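PDB 4Q0Y: uncharacterized protein from Clostridium sporogenes, which is of unknown function but has a hot-dog, thioesterase-like fold and forms a two-chain assembly. Local coordinates for residues L36-V41 / T120-E125; K40-S45 / S102-S107; Y70-N75 / E125-V130. All coordinates share one frame; numbering follows the deposited sequence. Where two conformers were deposited one is given.

Interaction 1. Residues L36-V41 / T120-E125; sequences LSKFKV and TNILKE
Lys38 and Ile122, their CA atoms 7.1 Å apart, mark where helix segments 36-41 and 120-125 come together, running nearly antiparallel at 147° with their axes 9.8 Å apart at closest approach. Both helices lie on one face of the antiparallel sheet of this hot-dog-like fold. On the sheet side Phe39 and Leu123 meet: methyl CD2 of Leu123 lies in the plane of the Phe39 ring, at its edge, 3.9 Å from CE1. Phe39 reaches it with CG anti to the backbone N (chi1 -163°). Ile93 of strand 83-95 touches both side chains, tying the helix pair to the sheet. Farther from the sheet, the branch methyl CG2 of Ile122 packs on CB of Lys38 at 3.8 Å, so the base of the lysine makes apolar contact while its end carries the charge. Beyond CG the Lys38 chain is fully extended and meets the Glu125 side chain at about a right angle. The ammonium is shared, since Glu34, one turn earlier on its own helix, forms a second salt bridge with it. Across the helices, NZ of Lys38 donates to OE1 of Glu125 at 2.8 Å, arriving from above the carboxylate, 39° out of its plane.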
ATOM      1  N   LEU B  36      -7.245  -0.996   7.346  1.00 14.48           N
ATOM      2  CA  LEU B  36      -7.832  -0.417   6.127  1.00 12.89           C
ATOM      3  C   LEU B  36      -6.764  -0.087   5.083  1.00 13.46           C
ATOM      4  O   LEU B  36      -6.945  -0.400   3.877  1.00 13.27           O
ATOM      5  CB  LEU B  36      -8.685   0.804   6.451  1.00 14.34           C
ATOM      6  CG  LEU B  36      -9.922   0.525   7.317  1.00 15.75           C
ATOM      7  CD1 LEU B  36     -10.580   1.837   7.688  1.00 17.20           C
ATOM      8  CD2 LEU B  36     -10.905  -0.414   6.636  1.00 16.97           C
ATOM      9  N   SER B  37      -5.657   0.499   5.536  1.00 14.15           N
ATOM     10  CA  SER B  37      -4.511   0.819   4.656  1.00 15.42           C
ATOM     11  C   SER B  37      -3.938  -0.448   4.002  1.00 15.55           C
ATOM     12  O   SER B  37      -3.729  -0.473   2.794  1.00 14.49           O
ATOM     13  CB  SER B  37      -3.414   1.553   5.443  1.00 19.04           C
ATOM     14  OG  SER B  37      -2.165   1.664   4.749  1.00 19.08           O
ATOM     15  N   LYS B  38      -3.757  -1.510   4.797  1.00 15.03           N
ATOM     16  CA  LYS B  38      -3.280  -2.781   4.249  1.00 15.44           C
ATOM     17  C   LYS B  38      -4.250  -3.395   3.220  1.00 13.97           C
ATOM     18  O   LYS B  38      -3.815  -3.880   2.145  1.00 15.39           O
ATOM     19  CB  LYS B  38      -2.982  -3.775   5.356  1.00 17.34           C
ATOM     20  CG  LYS B  38      -1.773  -3.430   6.195  1.00 16.29           C
ATOM     21  CD  LYS B  38      -1.748  -4.282   7.450  1.00 20.06           C
ATOM     22  CE  LYS B  38      -0.584  -4.007   8.342  1.00 23.91           C
ATOM     23  NZ  LYS B  38      -0.593  -4.868   9.566  1.00 28.51           N
ATOM     24  N   PHE B  39      -5.550  -3.312   3.481  1.00 13.04           N
ATOM     25  CA  PHE B  39      -6.550  -3.831   2.510  1.00 12.97           C
ATOM     26  C   PHE B  39      -6.588  -2.993   1.228  1.00 12.58           C
ATOM     27  O   PHE B  39      -6.700  -3.542   0.130  1.00 12.31           O
ATOM     28  CB  PHE B  39      -7.934  -3.927   3.112  1.00 14.19           C
ATOM     29  CG  PHE B  39      -8.862  -4.814   2.319  1.00 13.06           C
ATOM     30  CD1 PHE B  39      -8.628  -6.181   2.268  1.00 15.89           C
ATOM     31  CD2 PHE B  39      -9.891  -4.281   1.565  1.00 17.07           C
ATOM     32  CE1 PHE B  39      -9.450  -7.006   1.503  1.00 17.27           C
ATOM     33  CE2 PHE B  39     -10.734  -5.093   0.812  1.00 17.36           C
ATOM     34  CZ  PHE B  39     -10.508  -6.456   0.780  1.00 18.49           C
ATOM     35  N   LYS B  40      -6.442  -1.677   1.361  1.00 14.01           N
ATOM     36  CA  LYS B  40      -6.360  -0.779   0.186  1.00 14.02           C
ATOM     37  C   LYS B  40      -5.247  -1.218  -0.756  1.00 13.52           C
ATOM     38  O   LYS B  40      -5.442  -1.280  -1.971  1.00 15.28           O
ATOM     39  CB  LYS B  40      -6.129   0.679   0.603  1.00 15.39           C
ATOM     40  CG  LYS B  40      -6.120   1.658  -0.573  1.00 19.29           C
ATOM     41  CD  LYS B  40      -5.746   3.076  -0.136  1.00 23.11           C
ATOM     42  CE  LYS B  40      -4.387   3.509  -0.625  1.00 28.26           C
ATOM     43  NZ  LYS B  40      -4.118   4.943  -0.330  1.00 28.79           N
ATOM     44  N   VAL B  41      -4.069  -1.461  -0.190  1.00 15.26           N
ATOM     45  CA  VAL B  41      -2.891  -1.816  -0.966  1.00 17.60           C
ATOM     46  C   VAL B  41      -3.153  -3.101  -1.774  1.00 16.81           C
ATOM     47  O   VAL B  41      -2.866  -3.147  -2.970  1.00 18.32           O
ATOM     48  CB  VAL B  41      -1.642  -1.937  -0.073  1.00 18.95           C
ATOM     49  CG1 VAL B  41      -0.483  -2.605  -0.800  1.00 20.92           C
ATOM     50  CG2 VAL B  41      -1.230  -0.538   0.412  1.00 21.94           C
ATOM     51  N   THR B 120      -1.900 -13.523   2.096  1.00 16.37           N
ATOM     52  CA  THR B 120      -2.715 -14.222   3.093  1.00 15.79           C
ATOM     53  C   THR B 120      -2.340 -13.802   4.512  1.00 16.94           C
ATOM     54  O   THR B 120      -3.238 -13.587   5.326  1.00 16.93           O
ATOM     55  CB  THR B 120      -2.602 -15.749   2.915  1.00 18.63           C
ATOM     56  OG1 THR B 120      -3.236 -16.087   1.691  1.00 17.01           O
ATOM     57  CG2 THR B 120      -3.280 -16.533   4.047  1.00 19.68           C
ATOM     58  N   ASN B 121      -1.046 -13.663   4.784  1.00 17.50           N
ATOM     59  CA  ASN B 121      -0.566 -13.248   6.103  1.00 19.96           C
ATOM     60  C   ASN B 121      -1.102 -11.845   6.457  1.00 17.90           C
ATOM     61  O   ASN B 121      -1.573 -11.603   7.582  1.00 17.46           O
ATOM     62  CB  ASN B 121       0.974 -13.335   6.159  1.00 24.02           C
ATOM     63  CG  ASN B 121       1.502 -14.778   6.059  1.00 29.52           C
ATOM     64  OD1 ASN B 121       0.773 -15.761   6.245  1.00 34.60           O
ATOM     65  ND2 ASN B 121       2.778 -14.902   5.755  1.00 34.78           N
ATOM     66  N   ILE B 122      -1.104 -10.951   5.466  1.00 15.86           N
ATOM     67  CA  ILE B 122      -1.664  -9.595   5.630  1.00 18.15           C
ATOM     68  C   ILE B 122      -3.192  -9.673   5.872  1.00 15.86           C
ATOM     69  O   ILE B 122      -3.713  -9.000   6.760  1.00 15.94           O
ATOM     70  CB  ILE B 122      -1.318  -8.684   4.428  1.00 18.72           C
ATOM     71  CG1 ILE B 122       0.196  -8.464   4.344  1.00 22.77           C
ATOM     72  CG2 ILE B 122      -2.055  -7.342   4.506  1.00 18.61           C
ATOM     73  CD1 ILE B 122       0.657  -7.946   2.998  1.00 26.60           C
ATOM     74  N   LEU B 123      -3.897 -10.488   5.083  1.00 14.48           N
ATOM     75  CA  LEU B 123      -5.341 -10.670   5.255  1.00 15.16           C
ATOM     76  C   LEU B 123      -5.706 -11.225   6.621  1.00 14.69           C
ATOM     77  O   LEU B 123      -6.687 -10.778   7.223  1.00 14.97           O
ATOM     78  CB  LEU B 123      -5.933 -11.543   4.155  1.00 14.67           C
ATOM     79  CG  LEU B 123      -5.946 -10.893   2.767  1.00 16.14           C
ATOM     80  CD1 LEU B 123      -6.253 -11.961   1.727  1.00 17.27           C
ATOM     81  CD2 LEU B 123      -6.934  -9.746   2.680  1.00 16.09           C
ATOM     82  N   LYS B 124      -4.885 -12.157   7.120  1.00 15.53           N
ATOM     83  CA  LYS B 124      -5.039 -12.663   8.497  1.00 16.96           C
ATOM     84  C   LYS B 124      -4.916 -11.566   9.558  1.00 19.30           C
ATOM     85  O   LYS B 124      -5.674 -11.571  10.521  1.00 22.13           O
ATOM     86  CB  LYS B 124      -4.100 -13.837   8.780  1.00 17.18           C
ATOM     87  CG  LYS B 124      -4.529 -15.086   8.010  1.00 19.15           C
ATOM     88  CD  LYS B 124      -3.498 -16.199   7.949  1.00 21.68           C
ATOM     89  CE  LYS B 124      -3.140 -16.751   9.311  1.00 27.07           C
ATOM     90  NZ  LYS B 124      -2.212 -17.914   9.160  1.00 26.16           N
ATOM     91  N   GLU B 125      -4.015 -10.601   9.342  1.00 19.23           N
ATOM     92  CA  GLU B 125      -3.898  -9.437  10.231  1.00 22.40           C
ATOM     93  C   GLU B 125      -5.156  -8.555  10.178  1.00 19.13           C
ATOM     94  O   GLU B 125      -5.657  -8.112  11.227  1.00 19.54           O
ATOM     95  CB  GLU B 125      -2.653  -8.589   9.929  1.00 23.34           C
ATOM     96  CG  GLU B 125      -1.357  -9.316  10.235  1.00 25.08           C
ATOM     97  CD  GLU B 125      -0.114  -8.686   9.631  1.00 28.97           C
ATOM     98  OE1 GLU B 125      -0.188  -7.610   8.998  1.00 27.63           O
ATOM     99  OE2 GLU B 125       0.948  -9.328   9.764  1.00 36.61           O
TER

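Interaction 2. Residues K40-S45 / S102-S107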
ATOM      1  N   LYS B  40      -6.442  -1.677   1.361  1.00 14.01           N
ATOM      2  CA  LYS B  40      -6.360  -0.779   0.186  1.00 14.02           C
ATOM      3  C   LYS B  40      -5.247  -1.218  -0.756  1.00 13.52           C
ATOM      4  O   LYS B  40      -5.442  -1.280  -1.971  1.00 15.28           O
ATOM      5  CB  LYS B  40      -6.129   0.679   0.603  1.00 15.39           C
ATOM      6  CG  LYS B  40      -6.120   1.658  -0.573  1.00 19.29           C
ATOM      7  CD  LYS B  40      -5.746   3.076  -0.136  1.00 23.11           C
ATOM      8  CE  LYS B  40      -4.387   3.509  -0.625  1.00 28.26           C
ATOM      9  NZ  LYS B  40      -4.118   4.943  -0.330  1.00 28.79           N
ATOM     10  N   VAL B  41      -4.069  -1.461  -0.190  1.00 15.26           N
ATOM     11  CA  VAL B  41      -2.891  -1.816  -0.966  1.00 17.60           C
ATOM     12  C   VAL B  41      -3.153  -3.101  -1.774  1.00 16.81           C
ATOM     13  O   VAL B  41      -2.866  -3.147  -2.970  1.00 18.32           O
ATOM     14  CB  VAL B  41      -1.642  -1.937  -0.073  1.00 18.95           C
ATOM     15  CG1 VAL B  41      -0.483  -2.605  -0.800  1.00 20.92           C
ATOM     16  CG2 VAL B  41      -1.230  -0.538   0.412  1.00 21.94           C
ATOM     17  N   ILE B  42      -3.747  -4.109  -1.126  1.00 17.09           N
ATOM     18  CA  ILE B  42      -4.139  -5.351  -1.826  1.00 17.52           C
ATOM     19  C   ILE B  42      -5.116  -5.056  -2.969  1.00 16.85           C
ATOM     20  O   ILE B  42      -4.873  -5.490  -4.107  1.00 17.03           O
ATOM     21  CB  ILE B  42      -4.745  -6.391  -0.857  1.00 17.80           C
ATOM     22  CG1 ILE B  42      -3.630  -6.916   0.044  1.00 21.61           C
ATOM     23  CG2 ILE B  42      -5.458  -7.518  -1.630  1.00 16.55           C
ATOM     24  CD1 ILE B  42      -4.122  -7.704   1.235  1.00 22.47           C
HETATM   25  N   MSE B  43      -6.173  -4.292  -2.678  1.00 17.25           N
HETATM   26  CA  MSE B  43      -7.214  -3.985  -3.672  1.00 17.68           C
HETATM   27  C   MSE B  43      -6.660  -3.225  -4.865  1.00 18.90           C
HETATM   28  O   MSE B  43      -7.079  -3.478  -6.002  1.00 21.03           O
HETATM   29  CB  MSE B  43      -8.416  -3.256  -3.078  1.00 17.33           C
HETATM   30  CG  MSE B  43      -9.197  -4.104  -2.065  1.00 16.91           C
HETATM   31 SE   MSE B  43      -9.958  -5.747  -2.854  0.75 18.08          SE
HETATM   32  CE  MSE B  43     -11.129  -4.840  -4.152  1.00 23.60           C
ATOM     33  N   ASN B  44      -5.714  -2.311  -4.636  1.00 15.36           N
ATOM     34  CA  ASN B  44      -5.057  -1.582  -5.740  1.00 15.97           C
ATOM     35  C   ASN B  44      -3.975  -2.376  -6.498  1.00 18.37           C
ATOM     36  O   ASN B  44      -3.463  -1.885  -7.505  1.00 20.54           O
ATOM     37  CB  ASN B  44      -4.436  -0.272  -5.249  1.00 17.95           C
ATOM     38  CG  ASN B  44      -5.458   0.829  -5.054  1.00 20.28           C
ATOM     39  OD1 ASN B  44      -6.518   0.838  -5.689  1.00 23.45           O
ATOM     40  ND2 ASN B  44      -5.103   1.806  -4.263  1.00 18.11           N
ATOM     41  N   SER B  45      -3.611  -3.555  -6.002  1.00 17.37           N
ATOM     42  CA  SER B  45      -2.559  -4.349  -6.606  1.00 18.73           C
ATOM     43  C   SER B  45      -3.047  -5.683  -7.189  1.00 17.08           C
ATOM     44  O   SER B  45      -2.209  -6.488  -7.633  1.00 18.90           O
ATOM     45  CB  SER B  45      -1.439  -4.523  -5.585  1.00 20.18           C
ATOM     46  OG  SER B  45      -1.819  -5.388  -4.573  1.00 24.18           O
ATOM     47  N   SER B 102      -5.354 -17.450  -0.439  1.00 14.77           N
ATOM     48  CA  SER B 102      -6.618 -16.785  -0.210  1.00 13.94           C
ATOM     49  C   SER B 102      -7.283 -16.442  -1.518  1.00 14.81           C
ATOM     50  O   SER B 102      -6.612 -16.401  -2.547  1.00 14.64           O
ATOM     51  CB  SER B 102      -6.428 -15.505   0.621  1.00 14.75           C
ATOM     52  OG  SER B 102      -5.857 -15.808   1.879  1.00 16.03           O
ATOM     53  N   TYR B 103      -8.587 -16.179  -1.461  1.00 14.98           N
ATOM     54  CA  TYR B 103      -9.393 -15.827  -2.633  1.00 14.20           C
ATOM     55  C   TYR B 103     -10.264 -14.611  -2.358  1.00 14.04           C
ATOM     56  O   TYR B 103     -10.839 -14.488  -1.285  1.00 14.25           O
ATOM     57  CB  TYR B 103     -10.290 -16.970  -3.041  1.00 14.32           C
ATOM     58  CG  TYR B 103      -9.516 -18.215  -3.414  1.00 17.20           C
ATOM     59  CD1 TYR B 103      -9.083 -19.111  -2.434  1.00 18.96           C
ATOM     60  CD2 TYR B 103      -9.179 -18.473  -4.721  1.00 20.60           C
ATOM     61  CE1 TYR B 103      -8.342 -20.249  -2.770  1.00 22.27           C
ATOM     62  CE2 TYR B 103      -8.450 -19.614  -5.078  1.00 22.28           C
ATOM     63  CZ  TYR B 103      -8.040 -20.492  -4.099  1.00 24.89           C
ATOM     64  OH  TYR B 103      -7.300 -21.600  -4.459  1.00 31.84           O
ATOM     65  N   ILE B 104     -10.375 -13.744  -3.370  1.00 14.70           N
ATOM     66  CA  ILE B 104     -11.320 -12.626  -3.375  1.00 15.36           C
ATOM     67  C   ILE B 104     -12.215 -12.797  -4.610  1.00 15.40           C
ATOM     68  O   ILE B 104     -11.695 -12.941  -5.716  1.00 17.15           O
ATOM     69  CB  ILE B 104     -10.596 -11.267  -3.423  1.00 16.78           C
ATOM     70  CG1 ILE B 104      -9.815 -11.069  -2.109  1.00 15.95           C
ATOM     71  CG2 ILE B 104     -11.595 -10.122  -3.674  1.00 18.67           C
ATOM     72  CD1 ILE B 104      -8.840  -9.912  -2.125  1.00 18.08           C
ATOM     73  N   ILE B 105     -13.535 -12.816  -4.407  1.00 14.02           N
ATOM     74  CA  ILE B 105     -14.509 -12.957  -5.487  1.00 15.23           C
ATOM     75  C   ILE B 105     -15.383 -11.705  -5.482  1.00 13.31           C
ATOM     76  O   ILE B 105     -15.857 -11.294  -4.438  1.00 14.26           O
ATOM     77  CB  ILE B 105     -15.394 -14.211  -5.274  1.00 15.17           C
ATOM     78  CG1 ILE B 105     -14.545 -15.495  -5.213  1.00 17.58           C
ATOM     79  CG2 ILE B 105     -16.478 -14.321  -6.354  1.00 15.91           C
ATOM     80  CD1 ILE B 105     -15.300 -16.683  -4.643  1.00 19.75           C
ATOM     81  N   PHE B 106     -15.625 -11.134  -6.650  1.00 14.16           N
ATOM     82  CA  PHE B 106     -16.482  -9.940  -6.749  1.00 12.90           C
ATOM     83  C   PHE B 106     -17.917 -10.440  -6.885  1.00 13.32           C
ATOM     84  O   PHE B 106     -18.246 -11.095  -7.865  1.00 14.27           O
ATOM     85  CB  PHE B 106     -16.048  -9.062  -7.919  1.00 13.38           C
ATOM     86  CG  PHE B 106     -14.804  -8.264  -7.641  1.00 13.99           C
ATOM     87  CD1 PHE B 106     -13.562  -8.874  -7.620  1.00 15.15           C
ATOM     88  CD2 PHE B 106     -14.876  -6.913  -7.349  1.00 13.04           C
ATOM     89  CE1 PHE B 106     -12.420  -8.158  -7.320  1.00 13.85           C
ATOM     90  CE2 PHE B 106     -13.730  -6.181  -7.051  1.00 14.20           C
ATOM     91  CZ  PHE B 106     -12.497  -6.799  -7.055  1.00 15.02           C
ATOM     92  N   SER B 107     -18.748 -10.146  -5.882  1.00 13.57           N
ATOM     93  CA  SER B 107     -20.148 -10.588  -5.794  1.00 13.48           C
ATOM     94  C   SER B 107     -20.932 -10.157  -7.027  1.00 13.54           C
ATOM     95  O   SER B 107     -20.785  -9.017  -7.494  1.00 15.86           O
ATOM     96  CB  SER B 107     -20.844  -9.996  -4.553  1.00 15.58           C
ATOM     97  OG  SER B 107     -22.204 -10.417  -4.492  1.00 18.84           O
TER
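Bent at both chi2 and chi3, each near -60°, the selenomethionine side chain of Met43 turns its methyl CE to Phe106, while the chi1 of -76° at Phe106 sets CG anti to the carbonyl carbon and sends the ring out to meet it. The two side chains approach from opposite directions, and CE of Met43 comes to 3.8 Å from CZ of Phe106. The selenium itself lies nearer Ile104, with SE of Met43 4.4 Å from CD1 of that isoleucine. The same CD1 of Ile104 also meets CG2 of Ile42 at 4.2 Å, the two isoleucines crossing at a slant. One methyl from the strand thus touches two consecutive helix residues, and no hydrogen bond joins the segments: cohesion is entirely apolar and buried. The axes of helix segment 40-44 and strand 102-106 pass 12.1 Å apart at 68°, a gap filled by these side chains as the helix lies over the sheet of the hot-dog-like fold. Around them, Phe89 of strand 83-95 touches Met43 and meets the Phe106 ring edge-to-face. Leu115 of strand 112-115 packs on both Ile42 and Ile104, and Ile122 and Leu123 of helix 117-126 pack against Ile42.

Interaction 3. Residues Y70-N75 / E125-V130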
ATOM      1  N   TYR B  70     -15.702 -14.549   4.917  1.00 13.15           N
ATOM      2  CA  TYR B  70     -16.649 -13.448   5.110  1.00 13.17           C
ATOM      3  C   TYR B  70     -17.142 -12.895   3.791  1.00 12.94           C
ATOM      4  O   TYR B  70     -16.513 -13.070   2.739  1.00 14.30           O
ATOM      5  CB  TYR B  70     -15.980 -12.322   5.871  1.00 12.70           C
ATOM      6  CG  TYR B  70     -15.581 -12.624   7.291  1.00 13.23           C
ATOM      7  CD1 TYR B  70     -16.543 -12.946   8.256  1.00 15.67           C
ATOM      8  CD2 TYR B  70     -14.239 -12.509   7.705  1.00 12.57           C
ATOM      9  CE1 TYR B  70     -16.188 -13.206   9.562  1.00 16.51           C
ATOM     10  CE2 TYR B  70     -13.867 -12.751   9.031  1.00 15.42           C
ATOM     11  CZ  TYR B  70     -14.836 -13.121   9.948  1.00 17.43           C
ATOM     12  OH  TYR B  70     -14.514 -13.374  11.261  1.00 17.88           O
ATOM     13  N   HIS B  71     -18.317 -12.258   3.845  1.00 10.38           N
ATOM     14  CA  HIS B  71     -18.747 -11.341   2.804  1.00 10.96           C
ATOM     15  C   HIS B  71     -18.412  -9.983   3.356  1.00 11.25           C
ATOM     16  O   HIS B  71     -18.724  -9.706   4.503  1.00 13.99           O
ATOM     17  CB  HIS B  71     -20.234 -11.477   2.532  1.00 11.20           C
ATOM     18  CG  HIS B  71     -20.583 -12.716   1.772  1.00 12.04           C
ATOM     19  ND1 HIS B  71     -21.800 -12.885   1.150  1.00 11.94           N
ATOM     20  CD2 HIS B  71     -19.882 -13.845   1.528  1.00 11.40           C
ATOM     21  CE1 HIS B  71     -21.842 -14.063   0.566  1.00 11.99           C
ATOM     22  NE2 HIS B  71     -20.688 -14.661   0.762  1.00 13.40           N
ATOM     23  N   ILE B  72     -17.757  -9.156   2.538  1.00 10.25           N
ATOM     24  CA  ILE B  72     -17.282  -7.862   2.968  1.00 10.77           C
ATOM     25  C   ILE B  72     -17.641  -6.760   1.987  1.00 10.93           C
ATOM     26  O   ILE B  72     -17.710  -6.963   0.765  1.00 11.29           O
ATOM     27  CB  ILE B  72     -15.749  -7.852   3.240  1.00 12.03           C
ATOM     28  CG1 ILE B  72     -14.944  -8.152   1.954  1.00 11.65           C
ATOM     29  CG2 ILE B  72     -15.406  -8.854   4.328  1.00 12.39           C
ATOM     30  CD1 ILE B  72     -13.444  -7.972   2.118  1.00 14.17           C
ATOM     31  N   GLN B  73     -17.866  -5.574   2.566  1.00 12.18           N
ATOM     32  CA  GLN B  73     -18.197  -4.359   1.832  1.00 12.83           C
ATOM     33  C   GLN B  73     -17.195  -3.295   2.248  1.00 12.02           C
ATOM     34  O   GLN B  73     -17.426  -2.593   3.248  1.00 12.87           O
ATOM     35  CB  GLN B  73     -19.631  -3.922   2.114  1.00 13.75           C
ATOM     36  CG  GLN B  73     -20.048  -2.651   1.360  1.00 15.66           C
ATOM     37  CD  GLN B  73     -21.426  -2.165   1.769  1.00 20.37           C
ATOM     38  OE1 GLN B  73     -22.366  -2.959   1.945  1.00 22.77           O
ATOM     39  NE2 GLN B  73     -21.551  -0.864   1.951  1.00 22.81           N
ATOM     40  N   PRO B  74     -16.084  -3.168   1.499  1.00 12.39           N
ATOM     41  CA  PRO B  74     -15.192  -2.036   1.721  1.00 12.55           C
ATOM     42  C   PRO B  74     -15.844  -0.765   1.202  1.00 13.08           C
ATOM     43  O   PRO B  74     -16.338  -0.743   0.058  1.00 14.42           O
ATOM     44  CB  PRO B  74     -13.936  -2.384   0.900  1.00 13.47           C
ATOM     45  CG  PRO B  74     -14.400  -3.337  -0.124  1.00 16.39           C
ATOM     46  CD  PRO B  74     -15.508  -4.129   0.528  1.00 12.95           C
ATOM     47  N   ASN B  75     -15.883   0.251   2.058  1.00 13.05           N
ATOM     48  CA  ASN B  75     -16.430   1.550   1.755  1.00 13.04           C
ATOM     49  C   ASN B  75     -15.258   2.472   1.505  1.00 13.22           C
ATOM     50  O   ASN B  75     -14.345   2.561   2.328  1.00 14.42           O
ATOM     51  CB  ASN B  75     -17.286   2.032   2.920  1.00 14.95           C
ATOM     52  CG  ASN B  75     -18.467   1.130   3.140  1.00 16.09           C
ATOM     53  OD1 ASN B  75     -19.287   0.958   2.243  1.00 17.40           O
ATOM     54  ND2 ASN B  75     -18.513   0.478   4.284  1.00 18.19           N
ATOM     55  N   GLU B 125      -4.015 -10.601   9.342  1.00 19.23           N
ATOM     56  CA  GLU B 125      -3.898  -9.437  10.231  1.00 22.40           C
ATOM     57  C   GLU B 125      -5.156  -8.555  10.178  1.00 19.13           C
ATOM     58  O   GLU B 125      -5.657  -8.112  11.227  1.00 19.54           O
ATOM     59  CB  GLU B 125      -2.653  -8.589   9.929  1.00 23.34           C
ATOM     60  CG  GLU B 125      -1.357  -9.316  10.235  1.00 25.08           C
ATOM     61  CD  GLU B 125      -0.114  -8.686   9.631  1.00 28.97           C
ATOM     62  OE1 GLU B 125      -0.188  -7.610   8.998  1.00 27.63           O
ATOM     63  OE2 GLU B 125       0.948  -9.328   9.764  1.00 36.61           O
ATOM     64  N   ILE B 126      -5.638  -8.302   8.969  1.00 15.84           N
ATOM     65  CA  ILE B 126      -6.810  -7.436   8.752  1.00 15.41           C
ATOM     66  C   ILE B 126      -8.092  -8.023   9.376  1.00 16.04           C
ATOM     67  O   ILE B 126      -8.873  -7.276  10.023  1.00 16.77           O
ATOM     68  CB  ILE B 126      -7.070  -7.173   7.254  1.00 16.68           C
ATOM     69  CG1 ILE B 126      -5.910  -6.377   6.663  1.00 17.62           C
ATOM     70  CG2 ILE B 126      -8.402  -6.448   7.020  1.00 16.43           C
ATOM     71  CD1 ILE B 126      -5.804  -6.495   5.158  1.00 18.30           C
ATOM     72  N   PHE B 127      -8.282  -9.325   9.200  1.00 16.78           N
ATOM     73  CA  PHE B 127      -9.503 -10.005   9.634  1.00 18.39           C
ATOM     74  C   PHE B 127      -9.391 -10.720  10.994  1.00 19.66           C
ATOM     75  O   PHE B 127     -10.313 -11.445  11.378  1.00 23.02           O
ATOM     76  CB  PHE B 127     -10.032 -10.899   8.514  1.00 18.99           C
ATOM     77  CG  PHE B 127     -10.521 -10.108   7.339  1.00 17.57           C
ATOM     78  CD1 PHE B 127     -11.737  -9.412   7.426  1.00 17.93           C
ATOM     79  CD2 PHE B 127      -9.727  -9.937   6.205  1.00 17.73           C
ATOM     80  CE1 PHE B 127     -12.160  -8.617   6.391  1.00 17.65           C
ATOM     81  CE2 PHE B 127     -10.140  -9.135   5.164  1.00 17.76           C
ATOM     82  CZ  PHE B 127     -11.369  -8.475   5.251  1.00 18.81           C
ATOM     83  N   LEU B 128      -8.321 -10.465  11.748  1.00 21.42           N
ATOM     84  CA  LEU B 128      -8.179 -10.995  13.116  1.00 25.37           C
ATOM     85  C   LEU B 128      -9.222 -10.330  14.028  1.00 25.69           C
ATOM     86  O   LEU B 128      -9.331  -9.106  14.002  1.00 25.89           O
ATOM     87  CB  LEU B 128      -6.775 -10.684  13.673  1.00 26.64           C
ATOM     88  CG  LEU B 128      -6.404 -11.070  15.114  1.00 32.40           C
ATOM     89  CD1 LEU B 128      -6.473 -12.575  15.293  1.00 33.39           C
ATOM     90  CD2 LEU B 128      -5.016 -10.555  15.446  1.00 35.61           C
ATOM     91  N   ASN B 129      -9.967 -11.129  14.798  1.00 27.11           N
ATOM     92  CA  ASN B 129     -10.903 -10.617  15.819  0.50 29.69           C
ATOM     93  C   ASN B 129     -11.882  -9.536  15.321  1.00 26.17           C
ATOM     94  O   ASN B 129     -11.979  -8.438  15.910  1.00 26.58           O
ATOM     95  CB  ASN B 129     -10.131 -10.087  17.045  0.50 31.48           C
ATOM     96  CG  ASN B 129      -9.320 -11.156  17.747  0.50 34.25           C
ATOM     97  OD1 ASN B 129      -9.739 -12.307  17.850  0.50 37.21           O
ATOM     98  ND2 ASN B 129      -8.159 -10.767  18.256  0.50 33.99           N
ATOM     99  N   VAL B 130     -12.587  -9.824  14.233  1.00 25.02           N
ATOM    100  CA  VAL B 130     -13.674  -8.944  13.775  1.00 23.67           C
ATOM    101  C   VAL B 130     -14.749  -9.081  14.851  1.00 26.17           C
ATOM    102  O   VAL B 130     -15.178 -10.193  15.169  1.00 26.43           O
ATOM    103  CB  VAL B 130     -14.299  -9.365  12.443  1.00 22.91           C
ATOM    104  CG1 VAL B 130     -15.494  -8.452  12.080  1.00 21.65           C
ATOM    105  CG2 VAL B 130     -13.259  -9.345  11.329  1.00 20.96           C
TER
HETATM  106  O   HOH W   1     -12.428 -12.414  12.742  1.00 18.23           O
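Tyr70 and Phe127 run past one another in opposite senses, touching through CD2 of the tyrosine and CD1 of the phenylalanine at 4.0 Å. Their ring planes are tilted by about 40°, neither stacked nor perpendicular. Further along the Phe127 ring, Ile72 comes in at an angle and offers two methyls: its CD1 lies 3.8 Å from CZ of Phe127, and its CG2 3.9 Å from CE1. With chi1 at 63°, CG1 of Ile72 sits between the backbone N and the carbonyl carbon, leaving both branches facing the ring. One face of that ring carries CG2 of the preceding Ile126, offset toward the rim. Here the chain leaves helix 117-126, Phe127 being the first residue to depart from helical angles, and its ring packs on strand 68-80, an inner strand of the antiparallel sheet of the hot-dog-like fold. The turn brings Val130 alongside Tyr70, where CG2 of the valine reaches CE2 of the tyrosine at 4.2 Å. Ile27 of strand 26-30 touches both residues. A water joins Tyr70 to the turn, hydrogen-bonded to its OH at 2.7 Å. It donates to Phe127 O at 2.7 Å and accepts from Val130 N at 3.0 Å.

In the fold
Interactions 1 and 2 both use helix 33-44, and interactions 1 and 3 both use helix 117-126, so both helices pack on the same sheet. Interaction 2 is the buried one and wholly apolar. Interaction 1 is mixed, apolar toward the sheet and charged toward solvent, while interaction 3 joins apolar packing to a water bridge where the last helix ends. Leu123 packs on Ile42, joining interactions 1 and 2, and the Phe39 ring touches Ile72, joining 1 and 3. Interactions 2 and 3 do not touch but rest on different strands of the same sheet.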